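Local coordinates for RagA protein (Porphyromonas gingivalis, PDB 6SLN), which probably imports peptides across the outer membrane as a TonB-dependent receptor, working as the beta-barrel partner of a second protein chain, at residues G393-P398 with Y877-G882; S642-Y647 with P673-E678; V653-N656 with A662-L665. One frame throughout, in Å; residues are numbered along the deposited sequence.

Interaction 1: residues G393-P398 with Y877-G882; sequences GVLTMP and YFTENG
The hydroxyl OG1 of Thr396 is hydrogen-bonded to the carbonyl oxygen of Phe392, one turn back in its own helix, and this leaves methyl CG2 to face Thr879. It is a clear case of helix ends whose threonine hydroxyls are bonded away from the contact while their methyls meet. Thr879 mirrors the pattern, its OG1 too being hydrogen-bonded outside the contact. The first torsions match (OG1 at chi1 50° in Thr396 and 53° in Thr879), and both put CG2 anti to the carbonyl carbon. The two CG2 atoms then come within 4.1 Å of each other, with the side chains crossing at about a right angle. Leu395 adds a second methyl beside them, its CD1 lying 4.3 Å from Thr879 CG2.

In the fold, these are the last turns of helices 390-396 and 874-879, borne on long connections between strands of the TonB-dependent receptor barrel, presumably on its extracellular side. Helix 390-396 closes with Met397 N bonded to Gly393 O at 3.0 Å. The neighbouring 889-891 region ties the two ends together: Asn889 bonds the backbone of Thr396 and, through ND2, Leu395 O, while Asp891 pairs with the backbone of Thr879. Leu395 also packs on Pro235 and Leu236 of another helix. On the 877-882 side, Phe878 meets the ring of Phe392 edge-to-face, and Tyr877 CD1 lies over the centre of the Phe878 ring, 4.1 Å above its plane. Tyr877 packs an apolar side chain of the bound peptide, and Phe878 packs the peptide's backbone.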
ATOM      1  N   GLY A 393      14.742  -4.902  32.054  1.00 35.06           N
ATOM      2  CA  GLY A 393      15.520  -6.121  31.936  1.00 39.66           C
ATOM      3  C   GLY A 393      16.931  -5.961  32.464  1.00 46.10           C
ATOM      4  O   GLY A 393      17.494  -6.896  33.043  1.00 38.92           O
ATOM      5  N   VAL A 394      17.514  -4.774  32.289  1.00 46.92           N
ATOM      6  CA  VAL A 394      18.828  -4.494  32.857  1.00 46.11           C
ATOM      7  C   VAL A 394      18.859  -4.830  34.341  1.00 50.64           C
ATOM      8  O   VAL A 394      19.833  -5.405  34.841  1.00 54.89           O
ATOM      9  CB  VAL A 394      19.212  -3.025  32.603  1.00 44.94           C
ATOM     10  CG1 VAL A 394      20.451  -2.661  33.401  1.00 36.99           C
ATOM     11  CG2 VAL A 394      19.427  -2.794  31.107  1.00 47.39           C
ATOM     12  N   LEU A 395      17.797  -4.481  35.068  1.00 45.37           N
ATOM     13  CA  LEU A 395      17.733  -4.807  36.485  1.00 37.96           C
ATOM     14  C   LEU A 395      17.267  -6.238  36.714  1.00 38.05           C
ATOM     15  O   LEU A 395      17.805  -6.935  37.573  1.00 38.75           O
ATOM     16  CB  LEU A 395      16.793  -3.843  37.212  1.00 47.15           C
ATOM     17  CG  LEU A 395      17.043  -2.338  37.105  1.00 48.24           C
ATOM     18  CD1 LEU A 395      16.069  -1.596  37.992  1.00 45.60           C
ATOM     19  CD2 LEU A 395      18.488  -1.961  37.433  1.00 44.30           C
ATOM     20  N   THR A 396      16.269  -6.708  35.981  1.00 45.29           N
ATOM     21  CA  THR A 396      15.571  -7.912  36.423  1.00 45.72           C
ATOM     22  C   THR A 396      16.107  -9.202  35.832  1.00 37.55           C
ATOM     23  O   THR A 396      15.608 -10.270  36.193  1.00 37.80           O
ATOM     24  CB  THR A 396      14.063  -7.815  36.123  1.00 37.45           C
ATOM     25  OG1 THR A 396      13.861  -7.438  34.757  1.00 45.17           O
ATOM     26  CG2 THR A 396      13.452  -6.787  37.021  1.00 39.27           C
ATOM     27  N   MET A 397      17.067  -9.151  34.931  1.00 37.25           N
ATOM     28  CA  MET A 397      17.597 -10.398  34.391  1.00 37.25           C
ATOM     29  C   MET A 397      18.477 -11.065  35.444  1.00 38.17           C
ATOM     30  O   MET A 397      19.376 -10.411  35.993  1.00 38.63           O
ATOM     31  CB  MET A 397      18.384 -10.153  33.087  1.00 47.02           C
ATOM     32  CG  MET A 397      17.519  -9.970  31.815  1.00 43.65           C
ATOM     33  SD  MET A 397      16.412 -11.353  31.506  1.00 40.57           S
ATOM     34  CE  MET A 397      17.481 -12.769  31.431  1.00 36.04           C
ATOM     35  N   PRO A 398      18.221 -12.329  35.791  1.00 38.52           N
ATOM     36  CA  PRO A 398      19.170 -13.072  36.625  1.00 39.40           C
ATOM     37  C   PRO A 398      20.578 -12.888  36.089  1.00 41.35           C
ATOM     38  O   PRO A 398      20.830 -13.029  34.900  1.00 47.74           O
ATOM     39  CB  PRO A 398      18.707 -14.526  36.487  1.00 39.51           C
ATOM     40  CG  PRO A 398      17.264 -14.431  36.148  1.00 38.94           C
ATOM     41  CD  PRO A 398      17.112 -13.179  35.324  1.00 38.15           C
ATOM     42  N   TYR A 877       7.914  -2.363  41.858  1.00 39.41           N
ATOM     43  CA  TYR A 877       6.929  -3.397  42.161  1.00 49.14           C
ATOM     44  C   TYR A 877       7.459  -4.778  41.804  1.00 45.17           C
ATOM     45  O   TYR A 877       7.002  -5.777  42.371  1.00 39.89           O
ATOM     46  CB  TYR A 877       5.594  -3.129  41.435  1.00 38.94           C
ATOM     47  CG  TYR A 877       4.571  -4.237  41.596  1.00 39.05           C
ATOM     48  CD1 TYR A 877       4.489  -5.286  40.689  1.00 39.40           C
ATOM     49  CD2 TYR A 877       3.690  -4.235  42.652  1.00 41.80           C
ATOM     50  CE1 TYR A 877       3.558  -6.303  40.845  1.00 40.39           C
ATOM     51  CE2 TYR A 877       2.749  -5.238  42.810  1.00 42.80           C
ATOM     52  CZ  TYR A 877       2.689  -6.270  41.912  1.00 42.19           C
ATOM     53  OH  TYR A 877       1.751  -7.262  42.087  1.00 42.58           O
ATOM     54  N   PHE A 878       8.414  -4.845  40.879  1.00 43.85           N
ATOM     55  CA  PHE A 878       9.070  -6.090  40.524  1.00 45.46           C
ATOM     56  C   PHE A 878      10.333  -6.311  41.344  1.00 45.50           C
ATOM     57  O   PHE A 878      10.508  -7.378  41.938  1.00 47.69           O
ATOM     58  CB  PHE A 878       9.386  -6.088  39.037  1.00 49.83           C
ATOM     59  CG  PHE A 878       8.180  -5.967  38.199  1.00 53.18           C
ATOM     60  CD1 PHE A 878       7.489  -7.098  37.810  1.00 48.85           C
ATOM     61  CD2 PHE A 878       7.699  -4.714  37.822  1.00 59.17           C
ATOM     62  CE1 PHE A 878       6.351  -6.989  37.046  1.00 41.64           C
ATOM     63  CE2 PHE A 878       6.558  -4.591  37.050  1.00 47.16           C
ATOM     64  CZ  PHE A 878       5.884  -5.727  36.666  1.00 38.79           C
ATOM     65  N   THR A 879      11.202  -5.300  41.420  1.00 39.71           N
ATOM     66  CA  THR A 879      12.488  -5.512  42.069  1.00 45.76           C
ATOM     67  C   THR A 879      12.376  -5.691  43.584  1.00 48.20           C
ATOM     68  O   THR A 879      13.298  -6.231  44.200  1.00 49.45           O
ATOM     69  CB  THR A 879      13.416  -4.352  41.757  1.00 44.96           C
ATOM     70  OG1 THR A 879      12.751  -3.131  42.095  1.00 52.18           O
ATOM     71  CG2 THR A 879      13.757  -4.352  40.304  1.00 39.38           C
ATOM     72  N   GLU A 880      11.285  -5.264  44.215  1.00 48.48           N
ATOM     73  CA  GLU A 880      11.152  -5.477  45.653  1.00 45.33           C
ATOM     74  C   GLU A 880      10.060  -6.485  45.988  1.00 42.90           C
ATOM     75  O   GLU A 880       9.666  -6.609  47.152  1.00 56.85           O
ATOM     76  CB  GLU A 880      10.924  -4.147  46.364  1.00 43.11           C
ATOM     77  CG  GLU A 880      12.085  -3.206  46.134  1.00 43.09           C
ATOM     78  CD  GLU A 880      11.876  -1.841  46.714  1.00 43.47           C
ATOM     79  OE1 GLU A 880      10.962  -1.693  47.542  1.00 48.87           O
ATOM     80  OE2 GLU A 880      12.626  -0.917  46.343  1.00 48.23           O
ATOM     81  N   ASN A 881       9.589  -7.236  44.991  1.00 42.18           N
ATOM     82  CA  ASN A 881       8.532  -8.218  45.198  1.00 45.02           C
ATOM     83  C   ASN A 881       9.104  -9.512  45.780  1.00 51.62           C
ATOM     84  O   ASN A 881       9.807 -10.261  45.086  1.00 51.41           O
ATOM     85  CB  ASN A 881       7.812  -8.488  43.887  1.00 42.28           C
ATOM     86  CG  ASN A 881       6.519  -9.240  44.081  1.00 45.63           C
ATOM     87  OD1 ASN A 881       6.439 -10.196  44.876  1.00 42.27           O
ATOM     88  ND2 ASN A 881       5.491  -8.828  43.341  1.00 48.14           N
ATOM     89  N   GLY A 882       8.780  -9.789  47.046  1.00 45.10           N
ATOM     90  CA  GLY A 882       9.132 -11.047  47.664  1.00 44.76           C
ATOM     91  C   GLY A 882       8.095 -12.154  47.602  1.00 47.87           C
ATOM     92  O   GLY A 882       8.324 -13.235  48.164  1.00 45.56           O
TER

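Interaction 2: residues S642-Y647 with P673-E678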
ATOM      1  N   SER A 642      -9.784  22.967  21.199  1.00 34.85           N
ATOM      2  CA  SER A 642     -10.516  21.950  20.452  1.00 41.41           C
ATOM      3  C   SER A 642      -9.606  20.806  20.038  1.00 48.97           C
ATOM      4  O   SER A 642      -9.976  20.013  19.157  1.00 47.46           O
ATOM      5  CB  SER A 642     -11.164  22.531  19.210  1.00 32.88           C
ATOM      6  OG  SER A 642     -10.242  23.376  18.554  1.00 42.78           O
ATOM      7  N   GLU A 643      -8.425  20.708  20.643  1.00 40.26           N
ATOM      8  CA  GLU A 643      -7.499  19.632  20.325  1.00 40.49           C
ATOM      9  C   GLU A 643      -8.079  18.328  20.849  1.00 38.22           C
ATOM     10  O   GLU A 643      -7.706  17.821  21.906  1.00 41.92           O
ATOM     11  CB  GLU A 643      -6.122  19.893  20.915  1.00 46.67           C
ATOM     12  CG  GLU A 643      -5.187  20.600  19.982  1.00 53.90           C
ATOM     13  CD  GLU A 643      -5.377  20.213  18.540  1.00 57.80           C
ATOM     14  OE1 GLU A 643      -5.390  18.991  18.239  1.00 39.33           O
ATOM     15  OE2 GLU A 643      -5.509  21.148  17.711  1.00 67.40           O
ATOM     16  N   ILE A 644      -8.999  17.761  20.084  1.00 43.75           N
ATOM     17  CA  ILE A 644      -9.485  16.416  20.323  1.00 44.36           C
ATOM     18  C   ILE A 644      -9.480  15.663  18.997  1.00 46.44           C
ATOM     19  O   ILE A 644      -9.038  16.181  17.972  1.00 52.41           O
ATOM     20  CB  ILE A 644     -10.887  16.418  20.942  1.00 41.15           C
ATOM     21  CG1 ILE A 644     -11.853  17.075  19.950  1.00 32.67           C
ATOM     22  CG2 ILE A 644     -10.859  17.152  22.276  1.00 40.43           C
ATOM     23  CD1 ILE A 644     -13.310  17.016  20.384  1.00 35.25           C
ATOM     24  N   GLY A 645      -9.984  14.434  19.028  1.00 42.61           N
ATOM     25  CA  GLY A 645     -10.140  13.660  17.814  1.00 39.31           C
ATOM     26  C   GLY A 645     -10.965  14.392  16.769  1.00 49.28           C
ATOM     27  O   GLY A 645     -11.557  15.445  17.006  1.00 53.82           O
ATOM     28  N   ASN A 646     -10.997  13.806  15.572  1.00 49.71           N
ATOM     29  CA  ASN A 646     -11.607  14.451  14.418  1.00 47.15           C
ATOM     30  C   ASN A 646     -13.098  14.171  14.267  1.00 42.99           C
ATOM     31  O   ASN A 646     -13.790  14.927  13.575  1.00 49.23           O
ATOM     32  CB  ASN A 646     -10.889  14.014  13.133  1.00 46.70           C
ATOM     33  CG  ASN A 646      -9.445  14.447  13.102  1.00 41.42           C
ATOM     34  OD1 ASN A 646      -9.137  15.607  13.394  1.00 35.05           O
ATOM     35  ND2 ASN A 646      -8.542  13.518  12.727  1.00 29.31           N
ATOM     36  N   TYR A 647     -13.607  13.110  14.884  1.00 35.09           N
ATOM     37  CA  TYR A 647     -14.943  12.601  14.609  1.00 29.03           C
ATOM     38  C   TYR A 647     -15.587  12.112  15.905  1.00 29.38           C
ATOM     39  O   TYR A 647     -16.024  10.972  16.018  1.00 37.21           O
ATOM     40  CB  TYR A 647     -14.907  11.448  13.605  1.00 29.13           C
ATOM     41  CG  TYR A 647     -14.063  11.675  12.375  1.00 39.32           C
ATOM     42  CD1 TYR A 647     -14.491  12.542  11.360  1.00 34.40           C
ATOM     43  CD2 TYR A 647     -12.840  11.012  12.212  1.00 40.15           C
ATOM     44  CE1 TYR A 647     -13.727  12.753  10.227  1.00 36.91           C
ATOM     45  CE2 TYR A 647     -12.061  11.211  11.065  1.00 43.48           C
ATOM     46  CZ  TYR A 647     -12.512  12.083  10.071  1.00 47.17           C
ATOM     47  OH  TYR A 647     -11.745  12.306   8.934  1.00 46.64           O
ATOM     48  N   PRO A 673     -24.180  14.727  20.196  1.00 46.03           N
ATOM     49  CA  PRO A 673     -24.515  15.775  19.217  1.00 43.46           C
ATOM     50  C   PRO A 673     -24.149  17.178  19.656  1.00 51.45           C
ATOM     51  O   PRO A 673     -23.903  18.031  18.794  1.00 60.03           O
ATOM     52  CB  PRO A 673     -26.028  15.626  19.046  1.00 33.94           C
ATOM     53  CG  PRO A 673     -26.331  14.231  19.464  1.00 33.89           C
ATOM     54  CD  PRO A 673     -25.357  13.932  20.573  1.00 42.29           C
ATOM     55  N   ASP A 674     -24.060  17.448  20.957  1.00 51.86           N
ATOM     56  CA  ASP A 674     -23.794  18.800  21.415  1.00 55.49           C
ATOM     57  C   ASP A 674     -22.321  19.063  21.728  1.00 49.52           C
ATOM     58  O   ASP A 674     -22.003  20.112  22.300  1.00 48.05           O
ATOM     59  CB  ASP A 674     -24.678  19.112  22.620  1.00 66.68           C
ATOM     60  CG  ASP A 674     -26.145  19.263  22.227  1.00 74.02           C
ATOM     61  OD1 ASP A 674     -26.464  20.135  21.385  1.00 70.65           O
ATOM     62  OD2 ASP A 674     -26.972  18.488  22.743  1.00 80.56           O
ATOM     63  N   LEU A 675     -21.416  18.162  21.339  1.00 38.83           N
ATOM     64  CA  LEU A 675     -19.990  18.444  21.429  1.00 40.35           C
ATOM     65  C   LEU A 675     -19.674  19.814  20.850  1.00 42.95           C
ATOM     66  O   LEU A 675     -20.053  20.117  19.721  1.00 50.80           O
ATOM     67  CB  LEU A 675     -19.199  17.380  20.677  1.00 44.70           C
ATOM     68  CG  LEU A 675     -17.748  17.220  21.150  1.00 45.92           C
ATOM     69  CD1 LEU A 675     -17.681  16.953  22.662  1.00 49.08           C
ATOM     70  CD2 LEU A 675     -17.090  16.103  20.399  1.00 31.97           C
ATOM     71  N   SER A 676     -18.966  20.636  21.621  1.00 39.07           N
ATOM     72  CA  SER A 676     -18.550  21.950  21.147  1.00 36.51           C
ATOM     73  C   SER A 676     -17.193  22.293  21.760  1.00 46.06           C
ATOM     74  O   SER A 676     -16.562  21.475  22.443  1.00 43.87           O
ATOM     75  CB  SER A 676     -19.627  22.995  21.463  1.00 47.85           C
ATOM     76  OG  SER A 676     -19.411  24.225  20.774  1.00 52.61           O
ATOM     77  N   TRP A 677     -16.733  23.509  21.477  1.00 47.21           N
ATOM     78  CA  TRP A 677     -15.477  24.001  22.023  1.00 45.00           C
ATOM     79  C   TRP A 677     -15.436  23.879  23.537  1.00 54.15           C
ATOM     80  O   TRP A 677     -16.445  24.079  24.223  1.00 54.64           O
ATOM     81  CB  TRP A 677     -15.290  25.465  21.665  1.00 41.48           C
ATOM     82  CG  TRP A 677     -15.057  25.679  20.255  1.00 43.05           C
ATOM     83  CD1 TRP A 677     -15.990  25.679  19.266  1.00 43.14           C
ATOM     84  CD2 TRP A 677     -13.800  25.944  19.634  1.00 44.55           C
ATOM     85  NE1 TRP A 677     -15.393  25.932  18.061  1.00 48.77           N
ATOM     86  CE2 TRP A 677     -14.045  26.094  18.254  1.00 49.67           C
ATOM     87  CE3 TRP A 677     -12.495  26.082  20.107  1.00 34.89           C
ATOM     88  CZ2 TRP A 677     -13.028  26.359  17.338  1.00 49.29           C
ATOM     89  CZ3 TRP A 677     -11.490  26.356  19.202  1.00 50.40           C
ATOM     90  CH2 TRP A 677     -11.758  26.488  17.834  1.00 51.77           C
ATOM     91  N   GLU A 678     -14.247  23.561  24.054  1.00 55.47           N
ATOM     92  CA  GLU A 678     -13.914  23.840  25.444  1.00 47.51           C
ATOM     93  C   GLU A 678     -13.508  25.307  25.541  1.00 45.04           C
ATOM     94  O   GLU A 678     -12.722  25.797  24.727  1.00 50.47           O
ATOM     95  CB  GLU A 678     -12.796  22.910  25.913  1.00 38.89           C
ATOM     96  CG  GLU A 678     -12.065  23.311  27.182  1.00 37.63           C
ATOM     97  CD  GLU A 678     -10.942  22.317  27.540  1.00 47.69           C
ATOM     98  OE1 GLU A 678     -11.299  21.154  27.872  1.00 43.13           O
ATOM     99  OE2 GLU A 678      -9.725  22.689  27.481  1.00 35.93           O
TER
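Ser642 lays its CB over one face of the Trp677 indole, a CH-pi contact set where two neighbouring strands of the receptor barrel run out into a long connection. Strand 627-641 ends just before Ser642 and strand 678-691 starts just after Trp677, so the contact closes the base of an elaborate excursion between them. CB stands 4.0 Å from the centroid of the six-membered ring and 21° off its normal, displaced toward the CE3 and CZ3 rim. The serine is thus an example of a small polar residue laying both carbon and oxygen against an aromatic ring: chi1 of 44° sets OG between the backbone N and the carbonyl carbon, where it comes 3.3 Å from Trp677 CZ3, a packing contact, while its hydrogen bonds go to Tyr569 OH and Ala197 O. The indole is pinned at its other ring, where NE1 is bonded to the backbone oxygen of Arg603, which helps to set how the face is turned toward Ser642.

Farther along, Ile644 and Leu675 reach toward each other tip to tip, Ile644 CD1 ending 3.9 Å from Leu675 CD2. Ile644 gets there on an extended outer arm (chi2 174°), which carries CD1 well out from the backbone. Leu711 and Tyr726, on strands 696-715 and 724-728, touch both side chains and extend this apolar patch into the barrel wall. Between Ser642 and Ile644 the chain makes an inverse gamma turn centred on Glu643, whose OE2 forms a salt bridge with Arg198; the turn is closed by Ile644 N bonded to Ser642 O at 2.6 Å.

Interaction 3: residues V653-N656 with A662-L665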
ATOM      1  N   VAL A 653     -21.640   3.522  13.065  1.00 38.23           N
ATOM      2  CA  VAL A 653     -21.531   2.085  12.885  1.00 40.34           C
ATOM      3  C   VAL A 653     -20.330   1.837  11.988  1.00 39.25           C
ATOM      4  O   VAL A 653     -19.849   2.729  11.282  1.00 40.85           O
ATOM      5  CB  VAL A 653     -22.807   1.449  12.294  1.00 42.93           C
ATOM      6  CG1 VAL A 653     -24.025   1.811  13.157  1.00 34.84           C
ATOM      7  CG2 VAL A 653     -23.003   1.884  10.849  1.00 42.57           C
ATOM      8  N   THR A 654     -19.824   0.614  12.042  1.00 32.09           N
ATOM      9  CA  THR A 654     -18.630   0.282  11.288  1.00 35.29           C
ATOM     10  C   THR A 654     -18.698  -1.181  10.889  1.00 34.56           C
ATOM     11  O   THR A 654     -19.555  -1.939  11.353  1.00 35.98           O
ATOM     12  CB  THR A 654     -17.348   0.594  12.088  1.00 44.33           C
ATOM     13  OG1 THR A 654     -16.259   0.829  11.188  1.00 51.47           O
ATOM     14  CG2 THR A 654     -16.988  -0.544  13.058  1.00 29.90           C
ATOM     15  N   VAL A 655     -17.787  -1.561   9.996  1.00 35.02           N
ATOM     16  CA  VAL A 655     -17.769  -2.918   9.488  1.00 30.79           C
ATOM     17  C   VAL A 655     -17.267  -3.848  10.581  1.00 33.69           C
ATOM     18  O   VAL A 655     -16.346  -3.523  11.341  1.00 31.89           O
ATOM     19  CB  VAL A 655     -16.927  -2.992   8.198  1.00 36.89           C
ATOM     20  CG1 VAL A 655     -16.659  -4.443   7.770  1.00 27.43           C
ATOM     21  CG2 VAL A 655     -17.682  -2.277   7.070  1.00 27.37           C
ATOM     22  N   ASN A 656     -17.923  -4.985  10.701  1.00 29.07           N
ATOM     23  CA  ASN A 656     -17.589  -6.002  11.676  1.00 28.61           C
ATOM     24  C   ASN A 656     -18.063  -7.322  11.103  1.00 31.63           C
ATOM     25  O   ASN A 656     -19.147  -7.816  11.441  1.00 35.09           O
ATOM     26  CB  ASN A 656     -18.248  -5.731  13.033  1.00 40.85           C
ATOM     27  CG  ASN A 656     -17.525  -6.438  14.168  1.00 43.91           C
ATOM     28  OD1 ASN A 656     -16.348  -6.763  14.038  1.00 36.95           O
ATOM     29  ND2 ASN A 656     -18.215  -6.668  15.279  1.00 45.18           N
ATOM     30  N   ALA A 662     -20.693 -12.030   3.492  1.00 41.76           N
ATOM     31  CA  ALA A 662     -21.706 -11.022   3.769  1.00 43.31           C
ATOM     32  C   ALA A 662     -21.096  -9.994   4.711  1.00 45.65           C
ATOM     33  O   ALA A 662     -20.137 -10.286   5.425  1.00 45.45           O
ATOM     34  CB  ALA A 662     -22.969 -11.657   4.374  1.00 30.63           C
ATOM     35  N   MET A 663     -21.637  -8.776   4.688  1.00 38.81           N
ATOM     36  CA  MET A 663     -21.116  -7.726   5.556  1.00 41.53           C
ATOM     37  C   MET A 663     -21.836  -7.727   6.908  1.00 39.04           C
ATOM     38  O   MET A 663     -22.997  -8.139   7.012  1.00 37.81           O
ATOM     39  CB  MET A 663     -21.234  -6.355   4.885  1.00 36.93           C
ATOM     40  CG  MET A 663     -20.632  -5.212   5.689  1.00 35.11           C
ATOM     41  SD  MET A 663     -20.813  -3.637   4.837  1.00 44.46           S
ATOM     42  CE  MET A 663     -22.465  -3.137   5.305  1.00 41.16           C
ATOM     43  N   GLY A 664     -21.099  -7.313   7.938  1.00 41.24           N
ATOM     44  CA  GLY A 664     -21.655  -7.203   9.284  1.00 29.70           C
ATOM     45  C   GLY A 664     -21.385  -5.825   9.846  1.00 33.35           C
ATOM     46  O   GLY A 664     -20.326  -5.246   9.621  1.00 33.84           O
ATOM     47  N   LEU A 665     -22.384  -5.282  10.541  1.00 40.32           N
ATOM     48  CA  LEU A 665     -22.303  -3.951  11.130  1.00 37.24           C
ATOM     49  C   LEU A 665     -22.350  -4.024  12.653  1.00 38.71           C
ATOM     50  O   LEU A 665     -23.101  -4.825  13.225  1.00 30.61           O
ATOM     51  CB  LEU A 665     -23.443  -3.069  10.619  1.00 40.58           C
ATOM     52  CG  LEU A 665     -23.332  -2.758   9.136  1.00 43.10           C
ATOM     53  CD1 LEU A 665     -24.594  -2.029   8.675  1.00 37.63           C
ATOM     54  CD2 LEU A 665     -22.101  -1.931   8.944  1.00 37.15           C
TER
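This is an antiparallel beta-hairpin contact, in which Val655 and Leu665 form a non-hydrogen-bonded pair in the small two-stranded sheet 652-655 with 665-667, on the connection between barrel strands 627-641 and 678-691. The side chains of that pair diverge, and the polar links are made by the backbone. Asn656 N donates to Gly664 O at 2.6 Å with an angle of 156°; the donor stands 41° out of the carbonyl plane. A second backbone bond joins Thr654 to Ser666. Between the two, CA-H...O contacts fill the pair: Leu665 CA lies 3.4 Å from Thr654 O, and Val655 CA lies 3.5 Å from Gly664 O, giving that oxygen two donors of unequal strength. Gly664 has no side chain, and its CA sits 3.4 Å from Asn656 O.

Side chains pack along the borders. Met663, its end bent at chi3 (84°), crosses Val655 at about a right angle and sets SD 4.1 Å from Val655 CG2. Leu665 curls back instead, placing CD2 3.5 Å from Thr654 O and 4.4 Å from Val653 CG2. The amide end of Asn656 leads away from 662-665, and its ND2 is hydrogen-bonded to Ser666 OG.

Val653 and Thr654 pair with an antiparallel strand of another protein's chain, which also offers a backbone partner to Thr654 OG1, while Leu545 and Gln550 of the second RagA subunit pack against Leu665 and Val655. With main-chain polar groups joining its two arms and a strand edge engaged by the partner protein, the hairpin illustrates how beta pairing can be carried across a subunit interface.

Overall arrangement
Interactions 1 and 2 are buried, whereas interaction 3 is partly buried and lies where other chains of the assembly meet this one. Chemistry follows place: methyl packing between helix ends near the bound peptide in interaction 1, an aromatic face and aliphatic tips at the barrel rim in interaction 2, and main-chain bonding in interaction 3. Interactions 2 and 3 belong to one connection between barrel strands, with 653-656 and 662-665 nested inside the loop that 642-647 and 673-678 close; their nearest atoms are about 10 Å apart. Interaction 1 joins two other connections, its centre about 43 Å from that of interaction 2 and 45 Å from that of interaction 3.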